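Local coordinates for predicted metal-dependent hydrolase of the TIM-barrel fold (Lactobacillus casei, PDB 2QPX), which is a predicted zinc-dependent hydrolase, probably of the amidohydrolase type, built on a TIM-barrel fold and binding two zinc ions per chain, at residues A[259-264]-A[365-370]; A[284-289]-A[302-307]; A[312-317]-A[361-366]. All blocks are in the same frame, centred on the assembly; numbering follows the deposited sequence.

Interaction 1. Residues A[259-264]-A[365-370]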
loop_
_atom_site.group_PDB
_atom_site.type_symbol
_atom_site.label_atom_id
_atom_site.label_comp_id
_atom_site.label_asym_id
_atom_site.label_seq_id
_atom_site.Cartn_x
_atom_site.Cartn_y
_atom_site.Cartn_z
ATOM N N LYS A 259 13.186 -12.202 20.431
ATOM C CA LYS A 259 13.072 -12.556 19.021
ATOM C C LYS A 259 11.601 -12.548 18.622
ATOM O O LYS A 259 10.822 -13.359 19.086
ATOM C CB LYS A 259 13.772 -13.898 18.779
ATOM C CG LYS A 259 15.294 -13.787 18.958
ATOM C CD LYS A 259 15.902 -15.015 19.592
ATOM C CE LYS A 259 17.413 -14.855 19.618
ATOM N NZ LYS A 259 18.108 -16.076 19.990
ATOM N N VAL A 260 11.234 -11.555 17.817
ATOM C CA VAL A 260 9.836 -11.317 17.452
ATOM C C VAL A 260 9.647 -11.734 15.997
ATOM O O VAL A 260 10.469 -11.399 15.125
ATOM C CB VAL A 260 9.473 -9.830 17.608
ATOM C CG1 VAL A 260 8.053 -9.508 17.085
ATOM C CG2 VAL A 260 9.648 -9.389 19.072
ATOM N N VAL A 261 8.578 -12.491 15.756
ATOM C CA VAL A 261 8.247 -12.965 14.400
ATOM C C VAL A 261 6.875 -12.487 13.994
ATOM O O VAL A 261 5.884 -12.781 14.653
ATOM C CB VAL A 261 8.344 -14.465 14.247
ATOM C CG1 VAL A 261 8.309 -14.837 12.756
ATOM C CG2 VAL A 261 9.616 -15.004 14.906
ATOM N N LEU A 262 6.838 -11.711 12.924
ATOM C CA LEU A 262 5.604 -11.131 12.389
ATOM C C LEU A 262 5.012 -12.069 11.342
ATOM O O LEU A 262 5.600 -12.235 10.259
ATOM C CB LEU A 262 5.858 -9.748 11.786
ATOM C CG LEU A 262 6.535 -8.709 12.678
ATOM C CD1 LEU A 262 6.676 -7.359 11.920
ATOM C CD2 LEU A 262 5.830 -8.583 14.084
ATOM N N LEU A 263 3.882 -12.683 11.689
ATOM C CA LEU A 263 3.237 -13.687 10.828
ATOM C C LEU A 263 2.277 -13.035 9.836
ATOM O O LEU A 263 1.520 -12.118 10.212
ATOM C CB LEU A 263 2.438 -14.661 11.689
ATOM C CG LEU A 263 3.112 -15.338 12.863
ATOM C CD1 LEU A 263 2.039 -16.119 13.668
ATOM C CD2 LEU A 263 4.323 -16.214 12.455
ATOM N N HIS A 264 2.336 -13.493 8.575
ATOM C CA HIS A 264 1.356 -13.156 7.498
ATOM C C HIS A 264 1.579 -11.810 6.859
ATOM O O HIS A 264 1.831 -11.711 5.638
ATOM C CB HIS A 264 -0.123 -13.223 7.940
ATOM C CG HIS A 264 -0.389 -14.223 8.978
ATOM N ND1 HIS A 264 0.035 -15.532 8.891
ATOM C CD2 HIS A 264 -1.077 -14.125 10.135
ATOM C CE1 HIS A 264 -0.340 -16.186 9.977
ATOM N NE2 HIS A 264 -1.032 -15.356 10.745
ATOM N N ALA A 365 15.498 -22.783 11.656
ATOM C CA ALA A 365 16.198 -23.811 12.448
ATOM C C ALA A 365 17.019 -23.203 13.544
ATOM O O ALA A 365 17.026 -23.692 14.661
ATOM C CB ALA A 365 17.061 -24.744 11.537
ATOM N N LYS A 366 17.681 -22.095 13.227
ATOM C CA LYS A 366 18.481 -21.397 14.226
ATOM C C LYS A 366 17.589 -20.724 15.270
ATOM O O LYS A 366 17.809 -20.858 16.466
ATOM C CB LYS A 366 19.392 -20.373 13.563
ATOM C CG LYS A 366 20.185 -19.583 14.586
ATOM C CD LYS A 366 21.442 -19.004 14.035
ATOM C CE LYS A 366 22.230 -18.298 15.154
ATOM N NZ LYS A 366 23.484 -17.717 14.617
ATOM N N LEU A 367 16.573 -20.002 14.803
ATOM C CA LEU A 367 15.720 -19.221 15.665
ATOM C C LEU A 367 14.978 -20.080 16.700
ATOM O O LEU A 367 14.862 -19.721 17.874
ATOM C CB LEU A 367 14.764 -18.470 14.711
ATOM C CG LEU A 367 13.968 -17.298 15.109
ATOM C CD1 LEU A 367 14.857 -16.314 15.823
ATOM C CD2 LEU A 367 13.300 -16.779 13.792
ATOM N N TYR A 368 14.508 -21.254 16.279
ATOM C CA TYR A 368 13.724 -22.120 17.101
ATOM C C TYR A 368 14.530 -23.280 17.678
ATOM O O TYR A 368 13.980 -24.158 18.342
ATOM C CB TYR A 368 12.488 -22.651 16.382
ATOM C CG TYR A 368 11.463 -21.590 15.990
ATOM C CD1 TYR A 368 11.510 -20.939 14.774
ATOM C CD2 TYR A 368 10.427 -21.272 16.845
ATOM C CE1 TYR A 368 10.558 -19.999 14.403
ATOM C CE2 TYR A 368 9.472 -20.325 16.490
ATOM C CZ TYR A 368 9.551 -19.683 15.281
ATOM O OH TYR A 368 8.595 -18.771 14.895
ATOM N N HIS A 369 15.835 -23.276 17.423
ATOM C CA HIS A 369 16.721 -24.294 17.989
ATOM C C HIS A 369 16.380 -25.711 17.495
ATOM O O HIS A 369 16.352 -26.676 18.282
ATOM C CB HIS A 369 16.752 -24.247 19.514
ATOM C CG HIS A 369 17.019 -22.888 20.075
ATOM N ND1 HIS A 369 18.234 -22.249 19.944
ATOM C CD2 HIS A 369 16.209 -22.023 20.738
ATOM C CE1 HIS A 369 18.169 -21.056 20.518
ATOM N NE2 HIS A 369 16.951 -20.903 21.025
ATOM N N GLN A 370 16.083 -25.812 16.191
ATOM C CA GLN A 370 15.667 -27.070 15.580
ATOM C C GLN A 370 16.702 -27.578 14.575
ATOM O O GLN A 370 16.367 -28.299 13.649
ATOM C CB GLN A 370 14.298 -26.931 14.901
ATOM C CG GLN A 370 13.219 -26.410 15.865
ATOM C CD GLN A 370 12.952 -27.398 16.979
ATOM O OE1 GLN A 370 12.607 -28.568 16.720
ATOM N NE2 GLN A 370 13.104 -26.947 18.236
HETATM O O HOH W 1 18.049 -18.344 18.258
#
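The Tyr-368 ring points its hydroxyl at Val-261, and the two side chains come from opposite directions: OH lies 3.9 Å from CG2 of Val-261. The contact joins TIM-barrel strand 260-264 to the end of helix 349-367, which closes with a Schellman motif. Each of the two imidazoles has one face covered from within its own segment. His-369 has Leu-367 O over that face, offset toward the rim. His-264 has CB of Leu-263 over the centre of its face. At the helix end His-369 takes a positive phi, and Gln-370 N bonds Ala-365 O at 2.8 Å. The polar bonds of the Tyr-368 hydroxyl go elsewhere, to His-17 and Gln-226. His-264 binds zinc together with His-228.

Leu-367 and Lys-259 slide past each other in opposite directions. Leu-367 CG is anti to the backbone N (chi1 -163°), and its CD1 lies along the lysine stem, 4.0 Å from CB of Lys-259 and 4.1 Å from CG. CD2 meets Val-261 CG2 at 4.2 Å. In the conformer described, Lys-259 NZ gives a hydrogen bond to water 1, which donates on to Lys-366 O. NZ also makes a salt bridge to Asp-222, so the aliphatic stem packs while the charge is held elsewhere. Beyond the helix, Gln-370 NE2 donates to Tyr-368 O at 2.9 Å, nearly straight at 169° and within the plane of the glutamine amide.

Interaction 2. Residues A[284-289]-A[302-307]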
loop_
_atom_site.group_PDB
_atom_site.type_symbol
_atom_site.label_atom_id
_atom_site.label_comp_id
_atom_site.label_asym_id
_atom_site.label_seq_id
_atom_site.Cartn_x
_atom_site.Cartn_y
_atom_site.Cartn_z
ATOM N N PHE A 284 9.936 -12.172 9.869
ATOM C CA PHE A 284 8.571 -12.142 9.349
ATOM C C PHE A 284 8.365 -13.196 8.284
ATOM O O PHE A 284 9.322 -13.739 7.742
ATOM C CB PHE A 284 8.190 -10.741 8.861
ATOM C CG PHE A 284 8.848 -10.322 7.599
ATOM C CD1 PHE A 284 10.192 -9.988 7.575
ATOM C CD2 PHE A 284 8.127 -10.167 6.437
ATOM C CE1 PHE A 284 10.783 -9.562 6.411
ATOM C CE2 PHE A 284 8.746 -9.715 5.288
ATOM C CZ PHE A 284 10.064 -9.417 5.287
ATOM N N ASP A 285 7.095 -13.445 7.990
ATOM C CA ASP A 285 6.696 -14.325 6.894
ATOM C C ASP A 285 5.533 -13.742 6.119
ATOM O O ASP A 285 4.950 -12.737 6.538
ATOM C CB ASP A 285 6.460 -15.759 7.403
ATOM C CG ASP A 285 5.213 -15.929 8.220
ATOM O OD1 ASP A 285 4.140 -15.516 7.754
ATOM O OD2 ASP A 285 5.296 -16.510 9.328
ATOM N N ILE A 286 5.170 -14.387 4.986
ATOM C CA ILE A 286 3.961 -14.023 4.204
ATOM C C ILE A 286 3.007 -15.216 4.095
ATOM O O ILE A 286 2.313 -15.439 3.130
ATOM C CB ILE A 286 4.291 -13.442 2.820
ATOM C CG1 ILE A 286 5.113 -14.444 1.974
ATOM C CG2 ILE A 286 5.014 -12.087 2.968
ATOM C CD1 ILE A 286 5.101 -14.153 0.441
ATOM N N SER A 287 2.983 -15.991 5.175
ATOM C CA SER A 287 2.048 -17.093 5.363
ATOM C C SER A 287 0.581 -16.574 5.291
ATOM O O SER A 287 0.315 -15.379 5.466
ATOM C CB SER A 287 2.381 -17.804 6.655
ATOM O OG SER A 287 2.055 -16.992 7.769
ATOM N N LEU A 288 -0.358 -17.468 4.958
ATOM C CA LEU A 288 -1.784 -17.131 4.793
ATOM C C LEU A 288 -2.103 -16.377 3.498
ATOM O O LEU A 288 -3.024 -16.758 2.767
ATOM C CB LEU A 288 -2.343 -16.418 6.051
ATOM C CG LEU A 288 -3.874 -16.574 6.208
ATOM C CD1 LEU A 288 -4.315 -18.073 6.379
ATOM C CD2 LEU A 288 -4.401 -15.696 7.379
ATOM N N LEU A 289 -1.366 -15.316 3.209
ATOM C CA LEU A 289 -1.352 -14.764 1.872
ATOM C C LEU A 289 -0.852 -15.819 0.853
ATOM O O LEU A 289 -1.492 -15.992 -0.192
ATOM C CB LEU A 289 -0.508 -13.480 1.820
ATOM C CG LEU A 289 -0.421 -12.747 0.455
ATOM C CD1 LEU A 289 0.518 -13.431 -0.559
ATOM C CD2 LEU A 289 -1.780 -12.472 -0.212
ATOM N N ASN A 302 8.116 -10.236 -3.570
ATOM C CA ASN A 302 9.021 -9.237 -4.074
ATOM C C ASN A 302 8.913 -7.935 -3.285
ATOM O O ASN A 302 9.915 -7.312 -2.949
ATOM C CB ASN A 302 8.730 -8.939 -5.540
ATOM C CG ASN A 302 9.030 -10.093 -6.472
ATOM O OD1 ASN A 302 9.782 -11.012 -6.132
ATOM N ND2 ASN A 302 8.442 -10.036 -7.689
ATOM N N GLU A 303 7.694 -7.507 -3.031
ATOM C CA GLU A 303 7.459 -6.265 -2.292
ATOM C C GLU A 303 8.019 -6.367 -0.861
ATOM O O GLU A 303 8.652 -5.435 -0.365
ATOM C CB GLU A 303 5.966 -5.920 -2.243
ATOM C CG GLU A 303 5.355 -5.478 -3.563
ATOM C CD GLU A 303 3.826 -5.472 -3.552
ATOM O OE1 GLU A 303 3.222 -5.348 -2.459
ATOM O OE2 GLU A 303 3.217 -5.613 -4.656
ATOM N N ALA A 304 7.813 -7.536 -0.260
ATOM C CA ALA A 304 8.240 -7.836 1.109
ATOM C C ALA A 304 9.745 -7.712 1.325
ATOM O O ALA A 304 10.180 -7.355 2.413
ATOM C CB ALA A 304 7.752 -9.255 1.517
ATOM N N VAL A 305 10.533 -8.027 0.304
ATOM C CA VAL A 305 11.994 -8.019 0.424
ATOM C C VAL A 305 12.692 -6.814 -0.206
ATOM O O VAL A 305 13.914 -6.801 -0.363
ATOM C CB VAL A 305 12.588 -9.349 -0.126
ATOM C CG1 VAL A 305 12.075 -10.552 0.670
ATOM C CG2 VAL A 305 12.355 -9.539 -1.626
ATOM N N GLU A 306 11.950 -5.774 -0.560
ATOM C CA GLU A 306 12.575 -4.563 -1.115
ATOM C C GLU A 306 13.626 -3.965 -0.181
ATOM O O GLU A 306 14.693 -3.533 -0.641
ATOM C CB GLU A 306 11.475 -3.539 -1.465
ATOM C CG GLU A 306 10.703 -3.945 -2.681
ATOM C CD GLU A 306 9.435 -3.163 -2.927
ATOM O OE1 GLU A 306 9.000 -2.389 -2.049
ATOM O OE2 GLU A 306 8.850 -3.318 -4.040
ATOM N N LEU A 307 13.355 -3.954 1.124
ATOM C CA LEU A 307 14.287 -3.442 2.118
ATOM C C LEU A 307 14.772 -4.466 3.117
ATOM O O LEU A 307 15.750 -4.245 3.767
ATOM C CB LEU A 307 13.660 -2.300 2.936
ATOM C CG LEU A 307 13.266 -1.024 2.199
ATOM C CD1 LEU A 307 12.648 -0.015 3.174
ATOM C CD2 LEU A 307 14.438 -0.427 1.445
#
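A backbone carbonyl meets the edge of an aromatic ring here: Ala-304 O lies near the plane of the Phe-284 ring, 3.5 Å from CZ. The contact belongs to a beta-alpha-beta crossover of the TIM barrel, in which strand 282-285 leads through helix 297-304 to the neighbouring parallel strand 313-314. Ala-304 ends the helix, and its methyl also lies in the plane of the ring, 3.9 Å from CE2 of Phe-284. Phe-284 CG stands between the backbone N and the carbonyl carbon (chi1 72°), which carries the ring toward the helix. Ile-286, modelled in two conformers, adds CG2 at 4.2 Å from CB of Ala-304. All three side chains are buried, and no hydrogen bond crosses between the segments.

Beyond the helix end, Glu-306 makes a salt bridge to Arg-299 of a second subunit. Asp-285 points away from the helix. Its OD1 bonds the backbone N of the zinc ligand His-264, and Ser-287 OG bonds the ring ND1. Asp-285 OD1 closes an Asx turn by accepting Ser-287 N at 2.9 Å. In the conformer described, Ser-287 OG reaches the same OD1 at 2.6 Å, both donors coming from one face of the carboxylate, about 38° out of plane.

Interaction 3. Residues A[312-317]-A[361-366]. With EDO (1,2-ethanediol), chain F.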
loop_
_atom_site.group_PDB
_atom_site.type_symbol
_atom_site.label_atom_id
_atom_site.label_comp_id
_atom_site.label_asym_id
_atom_site.label_seq_id
_atom_site.Cartn_x
_atom_site.Cartn_y
_atom_site.Cartn_z
ATOM N N ARG A 312 16.003 -12.428 7.266
ATOM C CA ARG A 312 14.923 -12.135 8.219
ATOM C C ARG A 312 13.545 -12.616 7.793
ATOM O O ARG A 312 12.615 -12.589 8.608
ATOM C CB ARG A 312 14.860 -10.647 8.498
ATOM C CG ARG A 312 16.107 -10.087 9.257
ATOM C CD ARG A 312 16.276 -10.644 10.666
ATOM N NE ARG A 312 17.274 -9.837 11.357
ATOM C CZ ARG A 312 17.035 -8.630 11.862
ATOM N NH1 ARG A 312 15.787 -8.165 11.938
ATOM N NH2 ARG A 312 18.035 -7.912 12.321
ATOM N N ILE A 313 13.408 -13.019 6.524
ATOM C CA ILE A 313 12.130 -13.508 5.988
ATOM C C ILE A 313 12.127 -15.047 6.066
ATOM O O ILE A 313 13.134 -15.694 5.804
ATOM C CB ILE A 313 11.746 -12.884 4.592
ATOM C CG1 ILE A 313 10.253 -13.134 4.273
ATOM C CG2 ILE A 313 12.680 -13.376 3.501
ATOM C CD1 ILE A 313 9.691 -12.391 3.018
ATOM N N LEU A 314 10.993 -15.613 6.475
ATOM C CA LEU A 314 10.863 -17.061 6.750
ATOM C C LEU A 314 9.747 -17.655 5.897
ATOM O O LEU A 314 8.781 -16.985 5.563
ATOM C CB LEU A 314 10.466 -17.309 8.220
ATOM C CG LEU A 314 11.300 -16.617 9.304
ATOM C CD1 LEU A 314 10.735 -16.907 10.718
ATOM C CD2 LEU A 314 12.778 -17.011 9.205
ATOM N N PHE A 315 9.871 -18.940 5.572
ATOM C CA PHE A 315 8.728 -19.714 5.090
ATOM C C PHE A 315 7.810 -20.131 6.257
ATOM O O PHE A 315 8.261 -20.669 7.267
ATOM C CB PHE A 315 9.142 -21.011 4.393
ATOM C CG PHE A 315 7.985 -21.904 4.085
ATOM C CD1 PHE A 315 7.089 -21.567 3.082
ATOM C CD2 PHE A 315 7.736 -23.030 4.850
ATOM C CE1 PHE A 315 5.991 -22.347 2.841
ATOM C CE2 PHE A 315 6.603 -23.817 4.621
ATOM C CZ PHE A 315 5.775 -23.487 3.612
ATOM N N ALA A 316 6.506 -19.913 6.061
ATOM C CA ALA A 316 5.468 -20.593 6.809
ATOM C C ALA A 316 4.263 -20.736 5.911
ATOM O O ALA A 316 4.096 -19.982 4.966
ATOM C CB ALA A 316 5.046 -19.845 8.107
ATOM N N SER A 317 3.427 -21.732 6.208
ATOM C CA SER A 317 2.147 -21.917 5.514
ATOM C C SER A 317 0.948 -21.270 6.198
ATOM O O SER A 317 -0.007 -20.850 5.541
ATOM C CB SER A 317 1.853 -23.426 5.351
ATOM O OG SER A 317 1.611 -24.035 6.611
ATOM N N TRP A 361 14.389 -22.837 5.528
ATOM C CA TRP A 361 14.596 -23.668 6.689
ATOM C C TRP A 361 15.669 -23.198 7.676
ATOM O O TRP A 361 15.562 -23.444 8.871
ATOM C CB TRP A 361 14.918 -25.136 6.277
ATOM C CG TRP A 361 16.167 -25.256 5.457
ATOM C CD1 TRP A 361 16.286 -25.101 4.118
ATOM C CD2 TRP A 361 17.490 -25.505 5.961
ATOM N NE1 TRP A 361 17.614 -25.229 3.739
ATOM C CE2 TRP A 361 18.366 -25.481 4.856
ATOM C CE3 TRP A 361 18.014 -25.736 7.241
ATOM C CZ2 TRP A 361 19.743 -25.658 4.993
ATOM C CZ3 TRP A 361 19.398 -25.901 7.376
ATOM C CH2 TRP A 361 20.231 -25.865 6.262
ATOM N N GLN A 362 16.748 -22.605 7.171
ATOM C CA GLN A 362 17.910 -22.440 8.005
ATOM C C GLN A 362 17.764 -21.338 9.064
ATOM O O GLN A 362 18.185 -21.519 10.210
ATOM C CB GLN A 362 19.155 -22.229 7.148
ATOM C CG GLN A 362 20.448 -22.208 7.913
ATOM C CD GLN A 362 21.610 -21.741 7.051
ATOM O OE1 GLN A 362 21.512 -20.739 6.324
ATOM N NE2 GLN A 362 22.717 -22.434 7.155
ATOM N N THR A 363 17.157 -20.221 8.691
ATOM C CA THR A 363 16.921 -19.176 9.698
ATOM C C THR A 363 15.994 -19.696 10.806
ATOM O O THR A 363 16.274 -19.532 11.987
ATOM C CB THR A 363 16.389 -17.896 9.053
ATOM O OG1 THR A 363 17.319 -17.443 8.063
ATOM C CG2 THR A 363 16.137 -16.812 10.103
ATOM N N SER A 364 14.881 -20.344 10.429
ATOM C CA SER A 364 13.978 -20.886 11.429
ATOM C C SER A 364 14.646 -21.975 12.268
ATOM O O SER A 364 14.424 -22.071 13.463
ATOM C CB SER A 364 12.686 -21.400 10.799
ATOM O OG SER A 364 11.904 -20.312 10.332
ATOM N N ALA A 365 15.498 -22.783 11.656
ATOM C CA ALA A 365 16.198 -23.811 12.448
ATOM C C ALA A 365 17.019 -23.203 13.544
ATOM O O ALA A 365 17.026 -23.692 14.661
ATOM C CB ALA A 365 17.061 -24.744 11.537
ATOM N N LYS A 366 17.681 -22.095 13.227
ATOM C CA LYS A 366 18.481 -21.397 14.226
ATOM C C LYS A 366 17.589 -20.724 15.270
ATOM O O LYS A 366 17.809 -20.858 16.466
ATOM C CB LYS A 366 19.392 -20.373 13.563
ATOM C CG LYS A 366 20.185 -19.583 14.586
ATOM C CD LYS A 366 21.442 -19.004 14.035
ATOM C CE LYS A 366 22.230 -18.298 15.154
ATOM N NZ LYS A 366 23.484 -17.717 14.617
HETATM C C1 EDO F . 21.326 -18.693 8.916
HETATM O O1 EDO F . 20.913 -18.726 10.287
HETATM C C2 EDO F . 20.201 -18.103 8.086
HETATM O O2 EDO F . 19.851 -16.809 8.657
HETATM O O HOH W 2 15.816 -15.986 6.219
HETATM O O HOH W 3 10.911 -21.171 7.917
#
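Leu-314 and Thr-363 cross at about a right angle, with the leucine methyl CD2 pressed on the threonine methyl CG2 at 3.5 Å. That is tighter than usual for two carbons. The contact packs the last long helix of the TIM barrel, 349-367, against the short strand 313-314, and zinc ligand Asp-318 follows the strand segment directly. The same helix face reaches strand 14-19, where Ser-364 touches His-17.

Leu-314 CG lies anti to its carbonyl carbon (chi1 -51°), and the branched end reaches the helix although the CB does not point straight at it. Thr-363 has its methyl anti to the backbone N, which places CG2 against the leucine. Ser-364 comes in beside the same leucine. Its OG lies 3.6 Å from both CD1 and CD2 of Leu-314, to one side of the leucine fork. An alanine at Leu-314 would remove both of these methyls and is likely to leave Thr-363 CG2 and Ser-364 OG without their leucine partner, opening a gap between strand and helix.

Polar links run round this leucine contact through water. Water 2 donates to Ile-313 O at 2.7 Å and also bonds Thr-363 OG1. Water 3 lies between Phe-315 O and Ser-364 OG, 2.7 Å from the latter. Ala-358 O, five residues back, is another partner of Thr-363 OG1, so it and water 2 compete for one proton. On the outer side of the helix a 1,2-ethanediol molecule, probably from the crystallisation liquor, donates from its O2 to Thr-363 OG1 at 2.7 Å.

Overall arrangement
Interactions 1 and 3 both use helix 349-367 and share Ala-365 and Lys-366; their centres lie about 7 Å apart. Leu-314 CD1 packs on Val-261 CG1 and Leu-367 CD2, so the two form one apolar layer between helix and sheet. Interaction 2 instead fixes helix 297-304 to strand 282-285, which lies between strands 260-264 and 313-314. All three are buried, but interactions 1 and 3 each have a partly exposed edge with bridging water. Interaction 2 is dry among the atoms described and has other subunits near its helix end. Its strand side joins interaction 1 through His-264 and interaction 3 through backbone bonds of Phe-284 to Arg-312 and Leu-314.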